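KLLA0E03807p (Kluyveromyces lactis, PDB 3SQI) probably binds DNA through the Ndc10 domain represented here, as part of a longer protein that serves as a platform for inner kinetochore assembly in budding yeast. Local coordinates at residues D163-L168 and A178-P183; N172-L177 and T313-C318; N184-P189 and I300-F305; P276-F281 and K309-K314. One frame throughout, in Å; residues are numbered along the deposited sequence.

Interaction 1. Residues D163-L168 and A178-P183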
loop_
_atom_site.group_PDB
_atom_site.type_symbol
_atom_site.label_atom_id
_atom_site.label_comp_id
_atom_site.label_asym_id
_atom_site.label_seq_id
_atom_site.Cartn_x
_atom_site.Cartn_y
_atom_site.Cartn_z
ATOM N N ASP A 163 -10.100 11.134 6.339
ATOM C CA ASP A 163 -9.558 10.210 7.338
ATOM C C ASP A 163 -8.071 9.991 7.143
ATOM O O ASP A 163 -7.333 9.780 8.103
ATOM C CB ASP A 163 -10.241 8.846 7.239
ATOM C CG ASP A 163 -11.638 8.845 7.808
ATOM O OD1 ASP A 163 -12.132 9.937 8.160
ATOM O OD2 ASP A 163 -12.240 7.751 7.894
ATOM N N LEU A 164 -7.633 10.025 5.890
ATOM C CA LEU A 164 -6.237 9.733 5.578
ATOM C C LEU A 164 -5.262 10.657 6.302
ATOM O O LEU A 164 -5.570 11.820 6.580
ATOM C CB LEU A 164 -5.981 9.775 4.070
ATOM C CG LEU A 164 -6.399 8.516 3.311
ATOM C CD1 LEU A 164 -5.429 8.266 2.165
ATOM C CD2 LEU A 164 -6.433 7.309 4.251
ATOM N N GLN A 165 -4.081 10.128 6.604
ATOM C CA GLN A 165 -3.083 10.880 7.360
ATOM C C GLN A 165 -1.738 10.780 6.668
ATOM O O GLN A 165 -1.190 9.679 6.545
ATOM C CB GLN A 165 -2.965 10.348 8.798
ATOM C CG GLN A 165 -4.274 10.358 9.592
ATOM C CD GLN A 165 -4.181 9.626 10.932
ATOM O OE1 GLN A 165 -3.212 8.919 11.213
ATOM N NE2 GLN A 165 -5.201 9.793 11.760
ATOM N N CYS A 166 -1.203 11.910 6.217
ATOM C CA CYS A 166 0.109 11.879 5.607
ATOM C C CYS A 166 1.177 11.597 6.654
ATOM O O CYS A 166 1.172 12.176 7.737
ATOM C CB CYS A 166 0.404 13.188 4.902
ATOM S SG CYS A 166 1.803 13.054 3.763
ATOM N N ILE A 167 2.078 10.686 6.321
ATOM C CA ILE A 167 3.248 10.426 7.128
ATOM C C ILE A 167 4.438 11.052 6.435
ATOM O O ILE A 167 4.844 10.621 5.351
ATOM C CB ILE A 167 3.507 8.916 7.291
ATOM C CG1 ILE A 167 2.425 8.291 8.169
ATOM C CG2 ILE A 167 4.896 8.671 7.878
ATOM C CD1 ILE A 167 2.179 9.069 9.450
ATOM N N LEU A 168 4.974 12.095 7.049
ATOM C CA LEU A 168 6.250 12.620 6.620
ATOM C C LEU A 168 7.132 12.698 7.844
ATOM O O LEU A 168 6.908 13.507 8.742
ATOM C CB LEU A 168 6.079 13.992 5.969
ATOM C CG LEU A 168 5.267 13.917 4.671
ATOM C CD1 LEU A 168 4.854 15.294 4.176
ATOM C CD2 LEU A 168 6.057 13.172 3.609
ATOM N N ALA A 178 -1.486 6.985 5.470
ATOM C CA ALA A 178 -1.898 6.023 6.484
ATOM C C ALA A 178 -3.365 6.141 6.853
ATOM O O ALA A 178 -3.944 7.221 6.783
ATOM C CB ALA A 178 -1.046 6.178 7.727
ATOM N N HIS A 179 -3.958 5.024 7.262
ATOM C CA HIS A 179 -5.316 5.031 7.785
ATOM C C HIS A 179 -5.344 4.187 9.046
ATOM O O HIS A 179 -5.064 2.992 9.006
ATOM C CB HIS A 179 -6.289 4.484 6.749
ATOM C CG HIS A 179 -7.724 4.777 7.048
ATOM N ND1 HIS A 179 -8.650 3.786 7.286
ATOM C CD2 HIS A 179 -8.394 5.949 7.136
ATOM C CE1 HIS A 179 -9.830 4.334 7.509
ATOM N NE2 HIS A 179 -9.702 5.646 7.427
ATOM N N SER A 180 -5.652 4.824 10.170
ATOM C CA SER A 180 -5.714 4.144 11.457
ATOM C C SER A 180 -7.153 3.785 11.806
ATOM O O SER A 180 -7.427 3.185 12.845
ATOM C CB SER A 180 -5.097 5.026 12.543
ATOM O OG SER A 180 -5.542 6.367 12.419
ATOM N N SER A 181 -8.073 4.160 10.926
ATOM C CA SER A 181 -9.499 3.912 11.125
ATOM C C SER A 181 -9.893 2.505 10.665
ATOM O O SER A 181 -9.027 1.652 10.477
ATOM C CB SER A 181 -10.349 4.996 10.459
ATOM O OG SER A 181 -10.041 6.276 10.991
ATOM N N LYS A 182 -11.193 2.266 10.495
ATOM C CA LYS A 182 -11.732 0.905 10.435
ATOM C C LYS A 182 -10.897 -0.063 9.588
ATOM O O LYS A 182 -10.414 -1.068 10.112
ATOM C CB LYS A 182 -13.174 0.930 9.920
ATOM C CG LYS A 182 -13.923 2.212 10.223
ATOM C CD LYS A 182 -15.330 2.170 9.650
ATOM C CE LYS A 182 -16.212 3.220 10.302
ATOM N NZ LYS A 182 -16.259 3.048 11.784
ATOM N N PRO A 183 -10.727 0.212 8.281
ATOM C CA PRO A 183 -9.648 -0.545 7.635
ATOM C C PRO A 183 -8.296 0.045 8.022
ATOM O O PRO A 183 -8.126 1.262 8.040
ATOM C CB PRO A 183 -9.913 -0.352 6.140
ATOM C CG PRO A 183 -11.347 0.077 6.056
ATOM C CD PRO A 183 -11.593 0.880 7.298
#

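Interaction 2. Residues N172-L177 and T313-C318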
loop_
_atom_site.group_PDB
_atom_site.type_symbol
_atom_site.label_atom_id
_atom_site.label_comp_id
_atom_site.label_asym_id
_atom_site.label_seq_id
_atom_site.Cartn_x
_atom_site.Cartn_y
_atom_site.Cartn_z
ATOM N N ASN A 172 13.593 9.793 10.353
ATOM C CA ASN A 172 13.809 8.393 9.975
ATOM C C ASN A 172 13.681 8.114 8.472
ATOM O O ASN A 172 13.821 6.970 8.033
ATOM C CB ASN A 172 12.862 7.465 10.743
ATOM C CG ASN A 172 12.824 7.764 12.230
ATOM O OD1 ASN A 172 13.784 7.494 12.962
ATOM N ND2 ASN A 172 11.705 8.312 12.686
ATOM N N GLY A 173 13.401 9.152 7.688
ATOM C CA GLY A 173 13.286 8.994 6.250
ATOM C C GLY A 173 12.107 8.143 5.819
ATOM O O GLY A 173 12.284 7.120 5.165
ATOM N N LYS A 174 10.901 8.545 6.201
ATOM C CA LYS A 174 9.697 7.816 5.801
ATOM C C LYS A 174 8.637 8.753 5.232
ATOM O O LYS A 174 8.527 9.905 5.650
ATOM C CB LYS A 174 9.119 7.059 6.997
ATOM C CG LYS A 174 10.082 6.066 7.605
ATOM C CD LYS A 174 9.917 5.953 9.114
ATOM C CE LYS A 174 8.492 5.594 9.508
ATOM N NZ LYS A 174 8.475 4.829 10.796
ATOM N N CYS A 175 7.861 8.256 4.273
ATOM C CA CYS A 175 6.707 8.993 3.769
ATOM C C CYS A 175 5.638 8.044 3.279
ATOM O O CYS A 175 5.949 6.974 2.758
ATOM C CB CYS A 175 7.104 9.941 2.638
ATOM S SG CYS A 175 7.678 9.153 1.117
ATOM N N GLY A 176 4.377 8.432 3.440
ATOM C CA GLY A 176 3.289 7.611 2.939
ATOM C C GLY A 176 1.911 8.094 3.335
ATOM O O GLY A 176 1.767 9.153 3.932
ATOM N N LEU A 177 0.893 7.315 2.993
ATOM C CA LEU A 177 -0.476 7.652 3.356
ATOM C C LEU A 177 -1.059 6.584 4.278
ATOM O O LEU A 177 -1.117 5.417 3.916
ATOM C CB LEU A 177 -1.322 7.807 2.095
ATOM C CG LEU A 177 -0.748 8.853 1.133
ATOM C CD1 LEU A 177 -0.726 8.361 -0.317
ATOM C CD2 LEU A 177 -1.488 10.185 1.255
ATOM N N THR A 313 8.535 -2.124 -1.219
ATOM C CA THR A 313 9.550 -1.115 -1.529
ATOM C C THR A 313 10.223 -0.671 -0.250
ATOM O O THR A 313 9.597 -0.691 0.805
ATOM C CB THR A 313 8.962 0.124 -2.263
ATOM O OG1 THR A 313 10.016 1.049 -2.574
ATOM C CG2 THR A 313 7.910 0.818 -1.416
ATOM N N LYS A 314 11.499 -0.304 -0.331
ATOM C CA LYS A 314 12.185 0.216 0.844
ATOM C C LYS A 314 11.563 1.555 1.228
ATOM O O LYS A 314 11.041 2.269 0.371
ATOM C CB LYS A 314 13.683 0.379 0.583
ATOM C CG LYS A 314 14.367 -0.861 0.042
ATOM C CD LYS A 314 14.180 -2.055 0.964
ATOM C CE LYS A 314 15.102 -1.984 2.172
ATOM N NZ LYS A 314 15.014 -3.210 3.017
ATOM N N LEU A 315 11.604 1.884 2.515
ATOM C CA LEU A 315 11.068 3.153 2.997
ATOM C C LEU A 315 12.026 4.304 2.723
ATOM O O LEU A 315 13.207 4.240 3.066
ATOM C CB LEU A 315 10.773 3.082 4.494
ATOM C CG LEU A 315 9.420 2.478 4.851
ATOM C CD1 LEU A 315 9.131 2.715 6.318
ATOM C CD2 LEU A 315 8.345 3.102 3.983
ATOM N N GLN A 316 11.510 5.364 2.114
ATOM C CA GLN A 316 12.349 6.493 1.751
ATOM C C GLN A 316 11.714 7.815 2.131
ATOM O O GLN A 316 10.489 7.947 2.144
ATOM C CB GLN A 316 12.657 6.465 0.258
ATOM C CG GLN A 316 13.669 5.410 -0.118
ATOM C CD GLN A 316 13.441 4.867 -1.509
ATOM O OE1 GLN A 316 12.478 4.137 -1.754
ATOM N NE2 GLN A 316 14.325 5.224 -2.435
ATOM N N PRO A 317 12.557 8.803 2.448
ATOM C CA PRO A 317 12.112 10.156 2.785
ATOM C C PRO A 317 11.493 10.825 1.571
ATOM O O PRO A 317 11.847 10.501 0.432
ATOM C CB PRO A 317 13.412 10.869 3.174
ATOM C CG PRO A 317 14.486 10.107 2.478
ATOM C CD PRO A 317 14.024 8.678 2.466
ATOM N N CYS A 318 10.569 11.745 1.820
ATOM C CA CYS A 318 9.886 12.469 0.754
ATOM C C CYS A 318 10.828 13.441 0.041
ATOM O O CYS A 318 11.377 14.351 0.667
ATOM C CB CYS A 318 8.695 13.229 1.335
ATOM S SG CYS A 318 7.474 13.719 0.126
#

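Interaction 3. Residues N184-P189 and I300-F305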
loop_
_atom_site.group_PDB
_atom_site.type_symbol
_atom_site.label_atom_id
_atom_site.label_comp_id
_atom_site.label_asym_id
_atom_site.label_seq_id
_atom_site.Cartn_x
_atom_site.Cartn_y
_atom_site.Cartn_z
ATOM N N ASN A 184 -7.329 -0.815 8.295
ATOM C CA ASN A 184 -6.067 -0.371 8.854
ATOM C C ASN A 184 -4.953 -0.625 7.855
ATOM O O ASN A 184 -4.622 -1.780 7.584
ATOM C CB ASN A 184 -5.812 -1.146 10.149
ATOM C CG ASN A 184 -4.629 -0.618 10.931
ATOM O OD1 ASN A 184 -3.477 -0.801 10.537
ATOM N ND2 ASN A 184 -4.907 0.013 12.069
ATOM N N PHE A 185 -4.373 0.436 7.298
ATOM C CA PHE A 185 -3.328 0.249 6.290
ATOM C C PHE A 185 -2.362 1.410 6.102
ATOM O O PHE A 185 -2.613 2.517 6.567
ATOM C CB PHE A 185 -3.958 -0.077 4.952
ATOM C CG PHE A 185 -4.649 1.079 4.324
ATOM C CD1 PHE A 185 -3.958 1.937 3.487
ATOM C CD2 PHE A 185 -5.994 1.312 4.564
ATOM C CE1 PHE A 185 -4.591 3.013 2.898
ATOM C CE2 PHE A 185 -6.636 2.385 3.978
ATOM C CZ PHE A 185 -5.932 3.237 3.145
ATOM N N VAL A 186 -1.250 1.135 5.419
ATOM C CA VAL A 186 -0.253 2.158 5.083
ATOM C C VAL A 186 0.296 2.019 3.652
ATOM O O VAL A 186 0.860 0.982 3.290
ATOM C CB VAL A 186 0.943 2.110 6.056
ATOM C CG1 VAL A 186 2.089 3.007 5.557
ATOM C CG2 VAL A 186 0.502 2.472 7.484
ATOM N N LEU A 187 0.158 3.075 2.852
ATOM C CA LEU A 187 0.681 3.100 1.481
ATOM C C LEU A 187 1.991 3.879 1.377
ATOM O O LEU A 187 2.182 4.883 2.056
ATOM C CB LEU A 187 -0.344 3.692 0.511
ATOM C CG LEU A 187 -1.561 2.837 0.148
ATOM C CD1 LEU A 187 -2.240 3.422 -1.070
ATOM C CD2 LEU A 187 -1.156 1.393 -0.130
ATOM N N VAL A 188 2.888 3.410 0.517
ATOM C CA VAL A 188 4.211 4.005 0.397
ATOM C C VAL A 188 4.600 4.138 -1.077
ATOM O O VAL A 188 4.331 3.245 -1.889
ATOM C CB VAL A 188 5.255 3.153 1.162
ATOM C CG1 VAL A 188 6.665 3.418 0.649
ATOM C CG2 VAL A 188 5.158 3.423 2.656
ATOM N N PRO A 189 5.229 5.267 -1.434
ATOM C CA PRO A 189 5.592 5.510 -2.832
ATOM C C PRO A 189 6.700 4.584 -3.329
ATOM O O PRO A 189 7.729 4.452 -2.672
ATOM C CB PRO A 189 6.088 6.962 -2.807
ATOM C CG PRO A 189 6.617 7.152 -1.429
ATOM C CD PRO A 189 5.662 6.370 -0.556
ATOM N N ILE A 300 1.957 3.753 11.871
ATOM C CA ILE A 300 0.698 4.188 12.482
ATOM C C ILE A 300 0.449 3.380 13.751
ATOM O O ILE A 300 0.554 3.924 14.845
ATOM C CB ILE A 300 -0.536 4.287 11.491
ATOM C CG1 ILE A 300 -1.587 5.273 12.043
ATOM C CG2 ILE A 300 -1.135 2.884 11.083
ATOM C CD1 ILE A 300 -1.193 6.768 11.933
ATOM N N GLY A 301 0.101 2.107 13.624
ATOM C CA GLY A 301 0.275 1.184 14.728
ATOM C C GLY A 301 1.349 0.152 14.438
ATOM O O GLY A 301 1.692 -0.651 15.291
ATOM N N ILE A 302 1.892 0.209 13.228
ATOM C CA ILE A 302 2.445 -0.961 12.549
ATOM C C ILE A 302 3.957 -1.008 12.396
ATOM O O ILE A 302 4.567 -0.047 11.939
ATOM C CB ILE A 302 1.809 -1.081 11.166
ATOM C CG1 ILE A 302 0.287 -1.082 11.305
ATOM C CG2 ILE A 302 2.298 -2.312 10.459
ATOM C CD1 ILE A 302 -0.450 -0.884 10.025
ATOM N N PRO A 303 4.572 -2.131 12.783
ATOM C CA PRO A 303 5.995 -2.361 12.526
ATOM C C PRO A 303 6.283 -2.091 11.061
ATOM O O PRO A 303 5.437 -2.391 10.222
ATOM C CB PRO A 303 6.159 -3.855 12.804
ATOM C CG PRO A 303 5.064 -4.187 13.740
ATOM C CD PRO A 303 3.912 -3.321 13.344
ATOM N N ASP A 304 7.448 -1.533 10.754
ATOM C CA ASP A 304 7.739 -1.106 9.388
ATOM C C ASP A 304 7.919 -2.267 8.405
ATOM O O ASP A 304 7.573 -2.138 7.238
ATOM C CB ASP A 304 8.944 -0.156 9.348
ATOM C CG ASP A 304 8.611 1.240 9.872
ATOM O OD1 ASP A 304 7.407 1.576 9.948
ATOM O OD2 ASP A 304 9.550 2.004 10.201
ATOM N N PHE A 305 8.448 -3.396 8.860
ATOM C CA PHE A 305 8.672 -4.503 7.931
ATOM C C PHE A 305 7.371 -4.968 7.269
ATOM O O PHE A 305 7.379 -5.419 6.123
ATOM C CB PHE A 305 9.419 -5.664 8.588
ATOM C CG PHE A 305 8.731 -6.233 9.793
ATOM C CD1 PHE A 305 7.930 -7.356 9.688
ATOM C CD2 PHE A 305 8.903 -5.656 11.038
ATOM C CE1 PHE A 305 7.305 -7.885 10.804
ATOM C CE2 PHE A 305 8.281 -6.181 12.154
ATOM C CZ PHE A 305 7.478 -7.291 12.037
#

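Interaction 4. Residues P276-F281 and K309-K314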
loop_
_atom_site.group_PDB
_atom_site.type_symbol
_atom_site.label_atom_id
_atom_site.label_comp_id
_atom_site.label_asym_id
_atom_site.label_seq_id
_atom_site.Cartn_x
_atom_site.Cartn_y
_atom_site.Cartn_z
ATOM N N PRO A 276 -0.932 -11.972 2.504
ATOM C CA PRO A 276 -0.577 -11.147 3.663
ATOM C C PRO A 276 -1.606 -10.059 3.942
ATOM O O PRO A 276 -2.233 -9.559 3.003
ATOM C CB PRO A 276 0.733 -10.495 3.222
ATOM C CG PRO A 276 1.356 -11.515 2.341
ATOM C CD PRO A 276 0.222 -12.186 1.614
ATOM N N GLN A 277 -1.750 -9.699 5.218
ATOM C CA GLN A 277 -2.672 -8.654 5.670
ATOM C C GLN A 277 -2.064 -7.777 6.769
ATOM O O GLN A 277 -1.145 -8.192 7.472
ATOM C CB GLN A 277 -3.950 -9.284 6.223
ATOM C CG GLN A 277 -4.706 -10.140 5.245
ATOM C CD GLN A 277 -5.764 -10.982 5.933
ATOM O OE1 GLN A 277 -5.732 -12.213 5.865
ATOM N NE2 GLN A 277 -6.701 -10.323 6.611
ATOM N N PHE A 278 -2.582 -6.564 6.926
ATOM C CA PHE A 278 -2.232 -5.771 8.097
ATOM C C PHE A 278 -3.015 -6.302 9.293
ATOM O O PHE A 278 -4.113 -6.834 9.131
ATOM C CB PHE A 278 -2.535 -4.282 7.886
ATOM C CG PHE A 278 -1.591 -3.597 6.941
ATOM C CD1 PHE A 278 -0.231 -3.552 7.206
ATOM C CD2 PHE A 278 -2.064 -2.992 5.786
ATOM C CE1 PHE A 278 0.643 -2.926 6.330
ATOM C CE2 PHE A 278 -1.198 -2.366 4.909
ATOM C CZ PHE A 278 0.157 -2.330 5.182
ATOM N N PRO A 279 -2.443 -6.175 10.497
ATOM C CA PRO A 279 -3.104 -6.536 11.754
ATOM C C PRO A 279 -4.258 -5.589 12.013
ATOM O O PRO A 279 -4.486 -4.704 11.188
ATOM C CB PRO A 279 -2.014 -6.290 12.794
ATOM C CG PRO A 279 -0.731 -6.336 12.032
ATOM C CD PRO A 279 -1.047 -5.762 10.705
ATOM N N ASP A 280 -4.974 -5.752 13.122
ATOM C CA ASP A 280 -5.953 -4.733 13.494
ATOM C C ASP A 280 -5.663 -4.093 14.842
ATOM O O ASP A 280 -5.229 -4.758 15.782
ATOM C CB ASP A 280 -7.386 -5.253 13.465
ATOM C CG ASP A 280 -8.400 -4.149 13.724
ATOM O OD1 ASP A 280 -9.036 -4.154 14.800
ATOM O OD2 ASP A 280 -8.542 -3.261 12.853
ATOM N N PHE A 281 -5.922 -2.792 14.926
ATOM C CA PHE A 281 -5.613 -2.033 16.128
ATOM C C PHE A 281 -6.785 -1.199 16.629
ATOM O O PHE A 281 -7.299 -0.323 15.924
ATOM C CB PHE A 281 -4.376 -1.163 15.896
ATOM C CG PHE A 281 -3.118 -1.958 15.692
ATOM C CD1 PHE A 281 -2.310 -2.286 16.770
ATOM C CD2 PHE A 281 -2.754 -2.397 14.429
ATOM C CE1 PHE A 281 -1.153 -3.028 16.589
ATOM C CE2 PHE A 281 -1.601 -3.141 14.243
ATOM C CZ PHE A 281 -0.799 -3.455 15.325
ATOM N N LYS A 309 7.256 -4.720 3.272
ATOM C CA LYS A 309 6.966 -6.002 2.638
ATOM C C LYS A 309 5.715 -5.934 1.770
ATOM O O LYS A 309 5.736 -6.353 0.615
ATOM C CB LYS A 309 6.824 -7.107 3.682
ATOM C CG LYS A 309 6.298 -8.416 3.125
ATOM C CD LYS A 309 7.302 -9.129 2.229
ATOM C CE LYS A 309 6.785 -10.511 1.827
ATOM N NZ LYS A 309 7.743 -11.245 0.961
ATOM N N MET A 310 4.632 -5.395 2.323
ATOM C CA MET A 310 3.356 -5.346 1.612
ATOM C C MET A 310 3.332 -4.332 0.478
ATOM O O MET A 310 2.683 -4.551 -0.543
ATOM C CB MET A 310 2.198 -5.114 2.584
ATOM C CG MET A 310 1.937 -6.311 3.491
ATOM S SD MET A 310 0.187 -6.734 3.572
ATOM C CE MET A 310 -0.291 -5.829 5.027
ATOM N N ASN A 311 4.043 -3.225 0.655
ATOM C CA ASN A 311 4.220 -2.261 -0.423
ATOM C C ASN A 311 5.434 -2.643 -1.273
ATOM O O ASN A 311 5.701 -2.035 -2.310
ATOM C CB ASN A 311 4.373 -0.842 0.131
ATOM C CG ASN A 311 3.111 -0.335 0.818
ATOM O OD1 ASN A 311 2.355 0.447 0.245
ATOM N ND2 ASN A 311 2.884 -0.772 2.051
ATOM N N ARG A 312 6.171 -3.647 -0.811
ATOM C CA ARG A 312 7.306 -4.195 -1.548
ATOM C C ARG A 312 8.298 -3.148 -2.034
ATOM O O ARG A 312 8.836 -3.269 -3.135
ATOM C CB ARG A 312 6.808 -5.007 -2.739
ATOM C CG ARG A 312 5.846 -6.122 -2.377
ATOM C CD ARG A 312 5.318 -6.765 -3.637
ATOM N NE ARG A 312 5.081 -5.738 -4.635
ATOM C CZ ARG A 312 3.985 -4.996 -4.679
ATOM N NH1 ARG A 312 3.021 -5.193 -3.785
ATOM N NH2 ARG A 312 3.857 -4.062 -5.615
ATOM N N THR A 313 8.535 -2.124 -1.219
ATOM C CA THR A 313 9.550 -1.115 -1.529
ATOM C C THR A 313 10.223 -0.671 -0.250
ATOM O O THR A 313 9.597 -0.691 0.805
ATOM C CB THR A 313 8.962 0.124 -2.263
ATOM O OG1 THR A 313 10.016 1.049 -2.574
ATOM C CG2 THR A 313 7.910 0.818 -1.416
ATOM N N LYS A 314 11.499 -0.304 -0.331
ATOM C CA LYS A 314 12.185 0.216 0.844
ATOM C C LYS A 314 11.563 1.555 1.228
ATOM O O LYS A 314 11.041 2.269 0.371
ATOM C CB LYS A 314 13.683 0.379 0.583
ATOM C CG LYS A 314 14.367 -0.861 0.042
ATOM C CD LYS A 314 14.180 -2.055 0.964
ATOM C CE LYS A 314 15.102 -1.984 2.172
ATOM N NZ LYS A 314 15.014 -3.210 3.017
#

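Interaction 1. Residues D163-L168 and A178-P183
H179 lays its imidazole against two neighbouring side chains just before the opposite strand, D163 and L164. The L164 methyl CD2 comes in obliquely, 3.7 Å from H179 CD2, and the two side chains run at about a right angle to each other. D163 sits instead at the ring edge: its CB lies near the ring plane, and its carboxylate is turned only 14° from that plane, almost flush with the imidazole. The imidazole uses both nitrogens. NE2 donates a weak but nearly straight hydrogen bond to D163 OD2 (3.3 Å), while ND1 gives a shorter one to P183 O (2.7 Å). The latter closes the turn after the strand, and the backbone N of S181 lies over one face of the same ring. With CG anti to the backbone N (chi1 -165°), the ring swings out so that NE2 points to D163 and ND1 to the turn at P183.

All this happens at the open end of an antiparallel beta hairpin, strands 165-169 and 174-179, two of the three strands of the small sheet. Q165 and A178 form a hydrogen-bonded pair here: Q165 N to A178 O and A178 N to Q165 O are both 2.9 Å. On the face that carries Q165 and A178, the Q165 chain is extended, bringing its amide NE2 to 3.5 Å from S180 OG. I300, from a loop far off in sequence, touches both Q165 and S180. Further along, I167 CG1 touches A178 CB at 4.1 Å, and I167 in turn meets T299.

Interaction 2. Residues N172-L177 and T313-C318
P317 lies over G173, its CB 3.6 Å from G173 CA, just before strand 174-179; the touching parts of the two segments run 79° apart. Two more pairs complete the first shell. The L315 methyl CD1 rests on K174 CG (3.7 Å), so the lysine is touched on its aliphatic part, and C175 CB meets C318 CB at 3.9 Å.

Moving outward, G173 and K174 both face D169 in a G1 beta bulge, with G173 at the positive phi (66°) usual for its first position. The proline sits against this first residue of the bulge. K174 bends at chi2 and chi3 and carries its amine away from the loop to a salt bridge with D304 and a hydrogen bond to D295 O. L315 is backed by V188. C318 also packs on L168 of the hairpin partner strand and on L340 and S343 of helix 332-355.

P317 N, close as it is to G173 O, has no hydrogen to give, and no clear hydrogen bond joins the two segments. The loop therefore runs across the strand, and apolar contacts of L315, P317 and C318 carry much of what is clear, with the polar end of K174 satisfied elsewhere.

Interaction 3. Residues N184-P189 and I300-F305
V186 packs against I300 and I302 where the edge strand 185-187 of the three-stranded antiparallel sheet meets the loop leading into helix 304-310. A small sheet set among helices is consistent with the tyrosine-recombinase-like fold of this DNA-binding domain.

The apolar part is carried by one branch of the valine. V186 CG2 meets I300 CG2 at 4.0 Å, the two side chains crossing at a slant. I300 sends its CG1 branch the other way, anti to its backbone N (chi1 -156°), towards S180 on the neighbouring turn, which leaves CG2 to face the valine. The second methyl to reach the valine is I302 CD1, 4.3 Å from V186 CG2. Other residues close around V186: A178 of the central strand and I307 of the helix.

A polar group also meets this greasy patch. N184 sends its carboxamide alongside I302, the two side chains sliding past each other in opposite directions, and OD1 is the atom beside the isoleucine's terminal methyl.

Directional bonds lie around the contact instead of across it. The strand is tied to its sheet neighbour by backbone hydrogen bonds of F185 with H179 and of L187 with L177. On its other edge it meets N311, near the end of helix 304-310, whose carboxamide works both ways: N311 ND2 donates to V186 O and N311 OD1 accepts from V188 N, each bond 3.0 Å long.

Interaction 4. Residues P276-F281 and K309-K314
A Met-aromatic contact joins the C-terminal end of helix 304-310 to the loop 276-281. M310 slides past F278 in the opposite direction and places its thioether over one face of the phenyl ring: SD stands 4.6 Å from the ring centroid and only 5° off the normal, with methyl CE between the sulfur and the ring. The sulfur is therefore above the face at some distance; the methyl points at the face, though its modelled closeness is doubtful. On the way there the thioether passes P276, whose CB is 3.8 Å from M310 SD. M310 CG is turned beside its own backbone N (chi1 -69°), and the chain then bends at chi2 and chi3, which brings the sulfur above the ring.

N311 comes to the same ring from another direction. Its ND2 lies near the ring plane, 4.4 Å from F278 CZ, so the phenylalanine has the thioether above and an amide at its rim. That amide is held from outside the loop: ND2 bonds I307 O one turn back in the helix, and OD1 accepts from N148 ND2, besides the bonds of both atoms to strand 185-187. Just after N311 the chain leaves helical geometry at R312, with a positive phi of 50°.

Around this buried patch, F278 also touches F185 of the edge strand, T149 at the end of helix 133-149 and Y306 of helix 304-310. P276 rests on F101, while P279 meets R91 of helix 82-100.

Three of the four contacts involve the three-stranded sheet directly. Interactions 1 and 2 use the central strand 174-179 at its two ends, with centres about 15 Å apart, and the bond from I167 N to G176 O (2.9 Å) ties them together. Interaction 3 lies on the next strand, about 9 Å centre to centre from interaction 1, and is nested in the chain loop that interaction 2 closes. Interaction 4 is the nearest neighbour of interaction 3, centres about 6 Å apart, and both use helix 304-310; it shares T313 and K314 with interaction 2. None touches the bound nucleic acid: nearest atoms are about 16 Å away for interaction 4 and about 23 Å for interaction 2.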